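Local coordinates for protein type III pantothenate kinase (Campylobacter jejuni, PDB 2NRH) that probably phosphorylates pantothenate at the expense of ATP, the first step of coenzyme A biosynthesis, working as a homodimer that needs a monovalent cation, at residues K169-L181 and F185-R197. The protein carries 2 engineered substitutions. Sequence-based numbering, arbitrary orientation.
Sequences KKLYFTGGDGQFL and FDHAIYDKLLIFR. With SO4 (sulfate ion), chain E.
The Y190 ring is sandwiched: Q179 CB sits over the centre of one face, 4.0 Å from the ring centroid, K192 N lies over the opposite face toward the rim, and F173 CB meets the edge in plane. Y190, its CG turned anti to N (chi1 169°), swings its ring toward the turn after strand 171-174, and its OH donates to G175 O at 3.0 Å from above the carbonyl plane. G178 N reaches the same oxygen from the other face, so two bonds grip it. The Q179 amide turns back alongside the CB end of Y190, OE1 lying 3.4 Å from Y190 CB with amide and ring planes 60° apart. The F185 ring takes L171 CD1 over one face, 3.9 Å from its centroid, and L181 O at its edge; the F173 and F185 side chains cross at about a right angle, with F173 CZ near F185 CD2. L181 C lies over one face of the F173 ring, toward its rim, while I189 O lies in plane at its edge. Strands 171-174 and 188-190 run parallel as the two strands of a beta-alpha-beta unit, helix 178-182 between them, in the second sheet of an ASKHA-type kinase fold; strand 87-92 flanks 171-174 on the other side. I189 N to L171 O (3.0 Å) and D191 N to F173 O (2.9 Å) are nearly straight; F173 N to I189 O is weak. L171, F173, A188 and Y190 share one sheet face; on the other, Y172 and I189 lie side by side and L194 CD1 reaches Y172 CB. At the C-terminal end of strand 171-174, T174 OG1 donates to D191 O on a lone pair at 2.8 Å and accepts from a water that itself accepts from I195 N. G176 N binds a sulfate oxygen, and G175 lies beside D91, the predicted potassium ligand.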
loop_
_atom_site.group_PDB
_atom_site.type_symbol
_atom_site.label_atom_id
_atom_site.label_comp_id
_atom_site.label_asym_id
_atom_site.label_seq_id
_atom_site.Cartn_x
_atom_site.Cartn_y
_atom_site.Cartn_z
ATOM N N LYS B 169 -2.157 9.529 22.109
ATOM C CA LYS B 169 -3.422 9.816 21.413
ATOM C C LYS B 169 -4.270 8.552 21.297
ATOM O O LYS B 169 -3.752 7.516 20.932
ATOM C CB LYS B 169 -3.131 10.325 20.000
ATOM C CG LYS B 169 -3.177 11.806 19.800
ATOM C CD LYS B 169 -2.193 12.199 18.717
ATOM C CE LYS B 169 -2.458 13.633 18.316
ATOM N NZ LYS B 169 -3.966 13.856 18.414
ATOM N N LYS B 170 -5.564 8.654 21.557
ATOM C CA LYS B 170 -6.491 7.525 21.419
ATOM C C LYS B 170 -6.755 7.293 19.941
ATOM O O LYS B 170 -6.673 8.251 19.153
ATOM C CB LYS B 170 -7.843 7.802 22.126
ATOM C CG LYS B 170 -7.798 8.586 23.502
ATOM C CD LYS B 170 -7.914 7.658 24.752
ATOM C CE LYS B 170 -7.983 8.445 26.107
ATOM N NZ LYS B 170 -9.368 8.610 26.693
ATOM N N LEU B 171 -7.055 6.035 19.580
ATOM C CA LEU B 171 -7.430 5.636 18.225
ATOM C C LEU B 171 -8.883 5.305 18.145
ATOM O O LEU B 171 -9.412 4.622 19.019
ATOM C CB LEU B 171 -6.704 4.394 17.797
ATOM C CG LEU B 171 -5.323 4.560 17.222
ATOM C CD1 LEU B 171 -4.570 3.257 17.394
ATOM C CD2 LEU B 171 -5.486 4.906 15.795
ATOM N N TYR B 172 -9.528 5.793 17.084
ATOM C CA TYR B 172 -10.857 5.384 16.768
ATOM C C TYR B 172 -10.770 4.732 15.381
ATOM O O TYR B 172 -9.945 5.166 14.539
ATOM C CB TYR B 172 -11.773 6.592 16.815
ATOM C CG TYR B 172 -11.738 7.303 18.172
ATOM C CD1 TYR B 172 -12.705 7.031 19.131
ATOM C CD2 TYR B 172 -10.722 8.208 18.496
ATOM C CE1 TYR B 172 -12.699 7.638 20.312
ATOM C CE2 TYR B 172 -10.691 8.827 19.704
ATOM C CZ TYR B 172 -11.684 8.528 20.618
ATOM O OH TYR B 172 -11.723 9.128 21.848
ATOM N N PHE B 173 -11.567 3.675 15.182
ATOM C CA PHE B 173 -11.516 2.871 13.986
ATOM C C PHE B 173 -12.929 2.686 13.512
ATOM O O PHE B 173 -13.845 2.630 14.336
ATOM C CB PHE B 173 -10.920 1.471 14.246
ATOM C CG PHE B 173 -9.439 1.401 14.105
ATOM C CD1 PHE B 173 -8.853 1.166 12.866
ATOM C CD2 PHE B 173 -8.624 1.554 15.212
ATOM C CE1 PHE B 173 -7.441 1.113 12.727
ATOM C CE2 PHE B 173 -7.251 1.495 15.086
ATOM C CZ PHE B 173 -6.651 1.267 13.822
ATOM N N THR B 174 -13.094 2.609 12.187
ATOM C CA THR B 174 -14.424 2.405 11.572
ATOM C C THR B 174 -14.228 1.766 10.221
ATOM O O THR B 174 -13.086 1.567 9.784
ATOM C CB THR B 174 -15.316 3.742 11.495
ATOM O OG1 THR B 174 -16.674 3.423 11.162
ATOM C CG2 THR B 174 -14.768 4.788 10.524
ATOM N N GLY B 175 -15.320 1.387 9.582
ATOM C CA GLY B 175 -15.216 0.777 8.254
ATOM C C GLY B 175 -15.144 -0.747 8.285
ATOM O O GLY B 175 -14.897 -1.340 9.349
ATOM N N GLY B 176 -15.378 -1.369 7.119
ATOM C CA GLY B 176 -15.410 -2.828 6.967
ATOM C C GLY B 176 -14.186 -3.521 7.501
ATOM O O GLY B 176 -14.287 -4.647 7.946
ATOM N N ASP B 177 -13.021 -2.863 7.478
ATOM C CA ASP B 177 -11.779 -3.514 7.948
ATOM C C ASP B 177 -11.283 -2.924 9.241
ATOM O O ASP B 177 -10.165 -3.201 9.663
ATOM C CB ASP B 177 -10.650 -3.465 6.892
ATOM C CG ASP B 177 -10.883 -4.433 5.724
ATOM O OD1 ASP B 177 -11.093 -5.646 5.976
ATOM O OD2 ASP B 177 -10.824 -4.004 4.548
ATOM N N GLY B 178 -12.109 -2.098 9.860
ATOM C CA GLY B 178 -11.666 -1.329 11.034
ATOM C C GLY B 178 -11.410 -2.190 12.281
ATOM O O GLY B 178 -10.374 -2.000 12.958
ATOM N N GLN B 179 -12.321 -3.152 12.548
ATOM C CA GLN B 179 -12.225 -4.035 13.747
ATOM C C GLN B 179 -10.927 -4.869 13.728
ATOM O O GLN B 179 -10.160 -4.909 14.717
ATOM C CB GLN B 179 -13.478 -4.930 13.940
ATOM C CG GLN B 179 -13.423 -5.804 15.254
ATOM C CD GLN B 179 -13.273 -4.974 16.538
ATOM O OE1 GLN B 179 -14.233 -4.418 17.026
ATOM N NE2 GLN B 179 -12.053 -4.884 17.071
ATOM N N PHE B 180 -10.671 -5.463 12.562
ATOM C CA PHE B 180 -9.438 -6.150 12.295
ATOM C C PHE B 180 -8.182 -5.310 12.606
ATOM O O PHE B 180 -7.256 -5.756 13.322
ATOM C CB PHE B 180 -9.451 -6.621 10.868
ATOM C CG PHE B 180 -8.144 -7.117 10.419
ATOM C CD1 PHE B 180 -7.629 -8.307 10.929
ATOM C CD2 PHE B 180 -7.405 -6.408 9.498
ATOM C CE1 PHE B 180 -6.411 -8.753 10.508
ATOM C CE2 PHE B 180 -6.202 -6.854 9.126
ATOM C CZ PHE B 180 -5.711 -8.025 9.614
ATOM N N LEU B 181 -8.155 -4.075 12.115
ATOM C CA LEU B 181 -7.004 -3.194 12.389
ATOM C C LEU B 181 -6.950 -2.744 13.858
ATOM O O LEU B 181 -5.879 -2.698 14.444
ATOM C CB LEU B 181 -7.009 -1.993 11.467
ATOM C CG LEU B 181 -6.783 -2.322 9.980
ATOM C CD1 LEU B 181 -6.874 -1.010 9.249
ATOM C CD2 LEU B 181 -5.412 -3.032 9.723
ATOM N N PHE B 185 -4.161 -3.020 18.523
ATOM C CA PHE B 185 -3.842 -1.870 19.371
ATOM C C PHE B 185 -4.587 -1.943 20.678
ATOM O O PHE B 185 -5.752 -2.350 20.728
ATOM C CB PHE B 185 -4.200 -0.533 18.667
ATOM C CG PHE B 185 -3.335 -0.205 17.444
ATOM C CD1 PHE B 185 -2.094 0.384 17.591
ATOM C CD2 PHE B 185 -3.793 -0.455 16.170
ATOM C CE1 PHE B 185 -1.302 0.661 16.484
ATOM C CE2 PHE B 185 -3.016 -0.172 15.056
ATOM C CZ PHE B 185 -1.770 0.382 15.207
ATOM N N ASP B 186 -3.931 -1.538 21.757
ATOM C CA ASP B 186 -4.713 -1.265 22.965
ATOM C C ASP B 186 -4.981 0.221 23.062
ATOM O O ASP B 186 -4.268 1.025 22.454
ATOM C CB ASP B 186 -4.082 -1.842 24.222
ATOM C CG ASP B 186 -2.790 -1.201 24.559
ATOM O OD1 ASP B 186 -2.849 -0.227 25.360
ATOM O OD2 ASP B 186 -1.730 -1.662 24.056
ATOM N N HIS B 187 -6.035 0.583 23.791
ATOM C CA HIS B 187 -6.474 1.975 23.881
ATOM C C HIS B 187 -7.076 2.456 22.543
ATOM O O HIS B 187 -6.981 3.636 22.194
ATOM C CB HIS B 187 -5.319 2.891 24.336
ATOM C CG HIS B 187 -4.823 2.620 25.734
ATOM N ND1 HIS B 187 -3.534 2.929 26.139
ATOM C CD2 HIS B 187 -5.443 2.086 26.821
ATOM C CE1 HIS B 187 -3.384 2.592 27.410
ATOM N NE2 HIS B 187 -4.525 2.080 27.847
ATOM N N ALA B 188 -7.693 1.533 21.811
ATOM C CA ALA B 188 -8.347 1.828 20.567
ATOM C C ALA B 188 -9.773 1.320 20.612
ATOM O O ALA B 188 -10.046 0.244 21.151
ATOM C CB ALA B 188 -7.618 1.179 19.449
ATOM N N ILE B 189 -10.690 2.106 20.054
ATOM C CA ILE B 189 -12.080 1.729 19.923
ATOM C C ILE B 189 -12.385 1.415 18.471
ATOM O O ILE B 189 -11.730 1.925 17.575
ATOM C CB ILE B 189 -12.989 2.867 20.413
ATOM C CG1 ILE B 189 -13.612 2.497 21.763
ATOM C CG2 ILE B 189 -14.149 3.122 19.433
ATOM C CD1 ILE B 189 -12.778 2.903 22.973
ATOM N N TYR B 190 -13.364 0.551 18.251
ATOM C CA TYR B 190 -13.917 0.341 16.951
ATOM C C TYR B 190 -15.381 0.725 17.072
ATOM O O TYR B 190 -16.085 0.286 17.992
ATOM C CB TYR B 190 -13.754 -1.096 16.415
ATOM C CG TYR B 190 -14.597 -1.319 15.172
ATOM C CD1 TYR B 190 -14.176 -0.805 13.919
ATOM C CD2 TYR B 190 -15.840 -1.981 15.238
ATOM C CE1 TYR B 190 -14.944 -0.918 12.775
ATOM C CE2 TYR B 190 -16.620 -2.149 14.060
ATOM C CZ TYR B 190 -16.138 -1.599 12.827
ATOM O OH TYR B 190 -16.857 -1.734 11.650
ATOM N N ASP B 191 -15.830 1.563 16.136
ATOM C CA ASP B 191 -17.184 2.012 16.094
ATOM C C ASP B 191 -17.550 2.006 14.614
ATOM O O ASP B 191 -17.084 2.825 13.832
ATOM C CB ASP B 191 -17.234 3.386 16.712
ATOM C CG ASP B 191 -18.627 3.958 16.786
ATOM O OD1 ASP B 191 -19.621 3.351 16.293
ATOM O OD2 ASP B 191 -18.724 5.071 17.340
ATOM N N LYS B 192 -18.358 1.024 14.238
ATOM C CA LYS B 192 -18.902 0.876 12.898
ATOM C C LYS B 192 -19.636 2.124 12.452
ATOM O O LYS B 192 -19.719 2.405 11.254
ATOM C CB LYS B 192 -19.878 -0.304 12.900
ATOM C CG LYS B 192 -20.576 -0.611 11.585
ATOM C CD LYS B 192 -21.533 -1.772 11.777
ATOM C CE LYS B 192 -21.905 -2.374 10.449
ATOM N NZ LYS B 192 -23.276 -3.027 10.563
ATOM N N LEU B 193 -20.171 2.863 13.414
ATOM C CA LEU B 193 -21.029 3.980 13.109
ATOM C C LEU B 193 -20.401 5.348 13.318
ATOM O O LEU B 193 -21.121 6.305 13.523
ATOM C CB LEU B 193 -22.319 3.907 13.930
ATOM C CG LEU B 193 -23.156 2.623 14.024
ATOM C CD1 LEU B 193 -24.110 2.731 15.212
ATOM C CD2 LEU B 193 -23.953 2.327 12.778
ATOM N N LEU B 194 -19.083 5.474 13.230
ATOM C CA LEU B 194 -18.464 6.781 13.457
ATOM C C LEU B 194 -19.064 7.954 12.662
ATOM O O LEU B 194 -19.262 9.065 13.194
ATOM C CB LEU B 194 -16.961 6.746 13.184
ATOM C CG LEU B 194 -16.069 6.737 14.389
ATOM C CD1 LEU B 194 -14.737 7.283 13.977
ATOM C CD2 LEU B 194 -16.688 7.582 15.602
ATOM N N ILE B 195 -19.313 7.694 11.387
ATOM C CA ILE B 195 -19.718 8.696 10.435
ATOM C C ILE B 195 -21.139 9.110 10.780
ATOM O O ILE B 195 -21.431 10.290 10.837
ATOM C CB ILE B 195 -19.576 8.151 8.962
ATOM C CG1 ILE B 195 -18.116 8.189 8.541
ATOM C CG2 ILE B 195 -20.316 8.992 7.990
ATOM C CD1 ILE B 195 -17.873 7.773 7.105
ATOM N N PHE B 196 -22.015 8.128 10.991
ATOM C CA PHE B 196 -23.415 8.396 11.330
ATOM C C PHE B 196 -23.550 9.131 12.658
ATOM O O PHE B 196 -24.561 9.801 12.880
ATOM C CB PHE B 196 -24.224 7.098 11.402
ATOM C CG PHE B 196 -24.582 6.530 10.088
ATOM C CD1 PHE B 196 -25.283 7.284 9.148
ATOM C CD2 PHE B 196 -24.235 5.215 9.778
ATOM C CE1 PHE B 196 -25.615 6.751 7.904
ATOM C CE2 PHE B 196 -24.564 4.658 8.535
ATOM C CZ PHE B 196 -25.262 5.437 7.591
ATOM N N ARG B 197 -22.572 8.967 13.550
ATOM C CA ARG B 197 -22.485 9.775 14.774
ATOM C C ARG B 197 -22.146 11.267 14.494
ATOM O O ARG B 197 -22.743 12.166 15.086
ATOM C CB ARG B 197 -21.459 9.185 15.758
ATOM C CG ARG B 197 -21.831 7.828 16.344
ATOM C CD ARG B 197 -20.960 7.439 17.606
ATOM N NE ARG B 197 -21.784 6.742 18.615
ATOM C CZ ARG B 197 -21.550 6.726 19.936
ATOM N NH1 ARG B 197 -20.490 7.345 20.478
ATOM N NH2 ARG B 197 -22.384 6.062 20.729
HETATM S S SO4 E . -16.699 0.047 4.244
HETATM O O1 SO4 E . -15.898 0.546 5.343
HETATM O O2 SO4 E . -16.442 -1.381 4.085
HETATM O O3 SO4 E . -18.117 0.262 4.560
HETATM O O4 SO4 E . -16.302 0.731 2.996
HETATM O O HOH W 1 -18.321 5.123 10.036
#